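Local coordinates for hypothetical protein (Pseudomonas aeruginosa, PDB 2H9F) that probably isomerises methylaconitate, as a member of the PrpF family of methylaconitate isomerases, at residues 64-76 / 84-96. Residues are numbered along the deposited sequence; the frame is centred on the assembly and turned at random. Where two conformers were deposited one is given.
Sequences GATSSTSKCVILS and DVDYLYGQVSIDK
Cys72 and Gly90, Ile74 and Leu88, and Ser76 and Asp86 are the hydrogen-bonded pairs of an antiparallel beta hairpin formed by strands 71-76 and 85-92, whose axes approach to 4.8 Å, with N-to-C directions 167° apart. Each pair exchanges two backbone hydrogen bonds, Gly90 N to Cys72 O being nearly straight at 2.9 Å. The other edge of 71-76 is hydrogen-bonded to strand 20-26, which places the hairpin inside a larger sheet.

Apolar packing lies on the face of Val73, Leu75 and Tyr87, under helix 106-118. With Val73 CG1 anti to the backbone N (chi1 168°), that methyl meets the Tyr87 ring at its edge, 3.8 Å from CD1. Leu75 CD1 lies 4.0 Å from the same Tyr87 CD1, and the Tyr87 hydroxyl is hydrogen-bonded to Cys105 O.

Polar side chains meet at both ends of the pairing. At Ser76, one water links its OG to Asp86 O and a second links it to Asp86 OD2, while Asp86 OD1 is hydrogen-bonded to Ser78 OG. At the other end, Lys71 CG sits in the plane of the Tyr89 ring at its edge, and the chain bends at chi4, carrying NZ toward the Gln91 side-chain carbonyl; the position of OE1 is less certain, so the 2.9 Å bond from Lys71 NZ to Gln91 OE1 is doubtful in detail. The Gln91 amide also reaches the 3-10 segment 67-68: Gln91 NE2 donates to Ser67 O over 2.9 Å, with 164° at the hydrogen, in the carbonyl plane and on a lone pair.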
loop_
_atom_site.group_PDB
_atom_site.type_symbol
_atom_site.label_atom_id
_atom_site.label_comp_id
_atom_site.label_asym_id
_atom_site.label_seq_id
_atom_site.Cartn_x
_atom_site.Cartn_y
_atom_site.Cartn_z
ATOM N N GLY A 64 0.289 3.164 -3.355
ATOM C CA GLY A 64 0.298 2.165 -2.282
ATOM C C GLY A 64 1.699 1.962 -1.715
ATOM O O GLY A 64 1.955 0.974 -1.065
ATOM N N ALA A 65 2.588 2.918 -1.958
ATOM C CA ALA A 65 3.955 2.913 -1.432
ATOM C C ALA A 65 4.803 1.682 -1.825
ATOM O O ALA A 65 5.755 1.335 -1.123
ATOM C CB ALA A 65 3.970 3.160 0.107
ATOM N N THR A 66 4.469 1.051 -2.950
ATOM C CA THR A 66 5.321 0.043 -3.582
ATOM C C THR A 66 5.524 0.360 -5.056
ATOM O O THR A 66 4.781 1.146 -5.648
ATOM C CB THR A 66 4.745 -1.347 -3.465
ATOM O OG1 THR A 66 3.609 -1.461 -4.322
ATOM C CG2 THR A 66 4.390 -1.641 -2.015
ATOM N N SER A 67 6.532 -0.236 -5.675
ATOM C CA SER A 67 6.762 0.091 -7.086
ATOM C C SER A 67 5.567 -0.367 -7.913
ATOM O O SER A 67 5.177 0.318 -8.847
ATOM C CB SER A 67 8.080 -0.453 -7.608
ATOM O OG SER A 67 8.093 -1.823 -7.412
ATOM N N SER A 68 4.918 -1.461 -7.494
ATOM C CA SER A 68 3.752 -1.981 -8.170
ATOM C C SER A 68 2.499 -1.120 -8.095
ATOM O O SER A 68 1.491 -1.408 -8.787
ATOM C CB SER A 68 3.409 -3.325 -7.554
ATOM O OG SER A 68 4.372 -4.251 -8.007
ATOM N N THR A 69 2.532 -0.121 -7.221
ATOM C CA THR A 69 1.352 0.677 -6.931
ATOM C C THR A 69 1.695 2.137 -6.949
ATOM O O THR A 69 1.071 2.917 -6.246
ATOM C CB THR A 69 0.760 0.355 -5.537
ATOM O OG1 THR A 69 1.766 0.584 -4.533
ATOM C CG2 THR A 69 0.257 -1.050 -5.459
ATOM N N SER A 70 2.686 2.531 -7.739
ATOM C CA SER A 70 3.072 3.914 -7.808
ATOM C C SER A 70 3.223 4.321 -9.272
ATOM O O SER A 70 4.275 4.722 -9.741
ATOM C CB SER A 70 4.316 4.161 -6.963
ATOM O OG SER A 70 4.707 5.525 -7.055
ATOM N N LYS A 71 2.104 4.217 -9.973
ATOM C CA LYS A 71 2.074 4.293 -11.411
ATOM C C LYS A 71 0.879 5.091 -11.961
ATOM O O LYS A 71 -0.234 4.911 -11.540
ATOM C CB LYS A 71 2.003 2.847 -11.991
ATOM C CG LYS A 71 3.126 1.908 -11.601
ATOM C CD LYS A 71 2.935 0.525 -12.280
ATOM C CE LYS A 71 3.836 -0.594 -11.726
ATOM N NZ LYS A 71 5.186 -0.593 -12.236
ATOM N N CYS A 72 1.133 5.889 -12.981
ATOM C CA CYS A 72 0.099 6.619 -13.705
ATOM C C CYS A 72 0.220 6.312 -15.207
ATOM O O CYS A 72 1.340 6.160 -15.736
ATOM C CB CYS A 72 0.277 8.105 -13.487
ATOM S SG CYS A 72 -0.312 8.658 -11.847
ATOM N N VAL A 73 -0.917 6.277 -15.894
ATOM C CA VAL A 73 -0.959 5.951 -17.327
ATOM C C VAL A 73 -1.840 6.952 -18.059
ATOM O O VAL A 73 -2.918 7.299 -17.566
ATOM C CB VAL A 73 -1.509 4.532 -17.533
ATOM C CG1 VAL A 73 -1.849 4.229 -19.037
ATOM C CG2 VAL A 73 -0.533 3.495 -16.974
ATOM N N ILE A 74 -1.329 7.459 -19.188
ATOM C CA ILE A 74 -2.089 8.263 -20.173
ATOM C C ILE A 74 -2.334 7.420 -21.449
ATOM O O ILE A 74 -1.400 6.832 -21.999
ATOM C CB ILE A 74 -1.347 9.561 -20.593
ATOM C CG1 ILE A 74 -0.997 10.417 -19.357
ATOM C CG2 ILE A 74 -2.243 10.370 -21.585
ATOM C CD1 ILE A 74 -0.033 11.581 -19.659
ATOM N N LEU A 75 -3.598 7.322 -21.866
ATOM C CA LEU A 75 -3.991 6.776 -23.179
ATOM C C LEU A 75 -4.614 7.894 -24.006
ATOM O O LEU A 75 -5.267 8.809 -23.464
ATOM C CB LEU A 75 -5.013 5.653 -23.048
ATOM C CG LEU A 75 -4.510 4.225 -23.181
ATOM C CD1 LEU A 75 -3.581 3.906 -22.094
ATOM C CD2 LEU A 75 -5.684 3.272 -23.174
ATOM N N SER A 76 -4.341 7.847 -25.305
ATOM C CA SER A 76 -4.925 8.738 -26.292
ATOM C C SER A 76 -5.095 7.949 -27.593
ATOM O O SER A 76 -4.457 6.889 -27.786
ATOM C CB SER A 76 -4.019 9.939 -26.542
ATOM O OG SER A 76 -2.761 9.534 -27.040
ATOM N N ASP A 84 -4.591 1.742 -32.454
ATOM C CA ASP A 84 -5.757 2.344 -31.829
ATOM C C ASP A 84 -5.416 3.391 -30.781
ATOM O O ASP A 84 -6.066 4.429 -30.743
ATOM C CB ASP A 84 -6.615 1.249 -31.188
ATOM C CG ASP A 84 -7.119 0.275 -32.222
ATOM O OD1 ASP A 84 -7.809 0.744 -33.164
ATOM O OD2 ASP A 84 -6.743 -0.910 -32.141
ATOM N N VAL A 85 -4.453 3.104 -29.904
ATOM C CA VAL A 85 -4.131 4.010 -28.810
ATOM C C VAL A 85 -2.644 4.175 -28.631
ATOM O O VAL A 85 -1.881 3.249 -28.876
ATOM C CB VAL A 85 -4.740 3.520 -27.487
ATOM C CG1 VAL A 85 -6.317 3.602 -27.566
ATOM C CG2 VAL A 85 -4.224 2.100 -27.124
ATOM N N ASP A 86 -2.229 5.368 -28.216
ATOM C CA ASP A 86 -0.899 5.569 -27.669
ATOM C C ASP A 86 -0.952 5.403 -26.159
ATOM O O ASP A 86 -1.839 5.935 -25.497
ATOM C CB ASP A 86 -0.358 6.950 -28.003
ATOM C CG ASP A 86 -0.089 7.135 -29.459
ATOM O OD1 ASP A 86 -0.048 6.123 -30.189
ATOM O OD2 ASP A 86 0.088 8.300 -29.900
ATOM N N TYR A 87 0.033 4.694 -25.624
ATOM C CA TYR A 87 0.087 4.282 -24.241
ATOM C C TYR A 87 1.376 4.774 -23.646
ATOM O O TYR A 87 2.458 4.429 -24.089
ATOM C CB TYR A 87 -0.036 2.762 -24.183
ATOM C CG TYR A 87 0.480 2.070 -22.951
ATOM C CD1 TYR A 87 0.176 2.534 -21.700
ATOM C CD2 TYR A 87 1.248 0.919 -23.049
ATOM C CE1 TYR A 87 0.632 1.872 -20.577
ATOM C CE2 TYR A 87 1.732 0.260 -21.925
ATOM C CZ TYR A 87 1.425 0.744 -20.693
ATOM O OH TYR A 87 1.868 0.104 -19.548
ATOM N N LEU A 88 1.239 5.637 -22.653
ATOM C CA LEU A 88 2.360 6.251 -21.965
ATOM C C LEU A 88 2.277 5.894 -20.491
ATOM O O LEU A 88 1.225 6.043 -19.887
ATOM C CB LEU A 88 2.271 7.766 -22.135
ATOM C CG LEU A 88 3.542 8.600 -22.224
ATOM C CD1 LEU A 88 4.500 8.104 -23.282
ATOM C CD2 LEU A 88 3.135 10.068 -22.470
ATOM N N TYR A 89 3.388 5.450 -19.910
ATOM C CA TYR A 89 3.426 4.985 -18.540
ATOM C C TYR A 89 4.489 5.772 -17.750
ATOM O O TYR A 89 5.625 5.968 -18.212
ATOM C CB TYR A 89 3.667 3.488 -18.581
ATOM C CG TYR A 89 4.455 2.946 -17.455
ATOM C CD1 TYR A 89 3.949 2.957 -16.162
ATOM C CD2 TYR A 89 5.710 2.396 -17.673
ATOM C CE1 TYR A 89 4.692 2.439 -15.094
ATOM C CE2 TYR A 89 6.466 1.889 -16.627
ATOM C CZ TYR A 89 5.957 1.911 -15.342
ATOM O OH TYR A 89 6.706 1.389 -14.301
ATOM N N GLY A 90 4.065 6.324 -16.610
ATOM C CA GLY A 90 4.916 7.071 -15.687
ATOM C C GLY A 90 5.096 6.330 -14.372
ATOM O O GLY A 90 4.120 6.032 -13.696
ATOM N N GLN A 91 6.344 5.989 -14.030
ATOM C CA GLN A 91 6.659 5.377 -12.716
ATOM C C GLN A 91 7.011 6.485 -11.746
ATOM O O GLN A 91 8.000 7.203 -11.933
ATOM C CB GLN A 91 7.851 4.426 -12.850
ATOM C CG GLN A 91 8.204 3.652 -11.588
ATOM C CD GLN A 91 7.132 2.638 -11.211
ATOM O OE1 GLN A 91 6.595 1.949 -12.101
ATOM N NE2 GLN A 91 6.811 2.530 -9.900
ATOM N N VAL A 92 6.192 6.639 -10.715
ATOM C CA VAL A 92 6.304 7.756 -9.789
ATOM C C VAL A 92 7.184 7.309 -8.620
ATOM O O VAL A 92 6.868 6.370 -7.936
ATOM C CB VAL A 92 4.884 8.222 -9.330
ATOM C CG1 VAL A 92 4.969 9.353 -8.327
ATOM C CG2 VAL A 92 4.020 8.612 -10.568
ATOM N N SER A 93 8.304 7.974 -8.397
ATOM C CA SER A 93 9.159 7.649 -7.257
ATOM C C SER A 93 8.423 7.901 -5.941
ATOM O O SER A 93 7.607 8.810 -5.841
ATOM C CB SER A 93 10.431 8.480 -7.314
ATOM O OG SER A 93 11.118 8.405 -6.088
ATOM N N ILE A 94 8.696 7.095 -4.929
ATOM C CA ILE A 94 7.926 7.183 -3.672
ATOM C C ILE A 94 8.456 8.347 -2.856
ATOM O O ILE A 94 7.698 9.163 -2.353
ATOM C CB ILE A 94 7.967 5.878 -2.867
ATOM C CG1 ILE A 94 7.278 4.772 -3.681
ATOM C CG2 ILE A 94 7.298 6.071 -1.434
ATOM C CD1 ILE A 94 7.411 3.356 -3.118
ATOM N N ASP A 95 9.771 8.443 -2.804
ATOM C CA ASP A 95 10.438 9.310 -1.869
ATOM C C ASP A 95 11.145 10.503 -2.521
ATOM O O ASP A 95 11.497 11.445 -1.822
ATOM C CB ASP A 95 11.458 8.473 -1.098
ATOM C CG ASP A 95 12.636 8.049 -1.957
ATOM O OD1 ASP A 95 12.454 7.535 -3.092
ATOM O OD2 ASP A 95 13.766 8.221 -1.477
ATOM N N LYS A 96 11.343 10.463 -3.833
ATOM C CA LYS A 96 11.914 11.585 -4.563
ATOM C C LYS A 96 10.842 12.164 -5.504
ATOM O O LYS A 96 9.856 11.480 -5.872
ATOM C CB LYS A 96 13.199 11.163 -5.315
ATOM C CG LYS A 96 14.331 10.730 -4.329
ATOM C CD LYS A 96 15.673 10.295 -5.000
HETATM O O HOH W 1 -1.171 8.699 -24.697
HETATM O O HOH W 2 -1.564 10.538 -29.000
#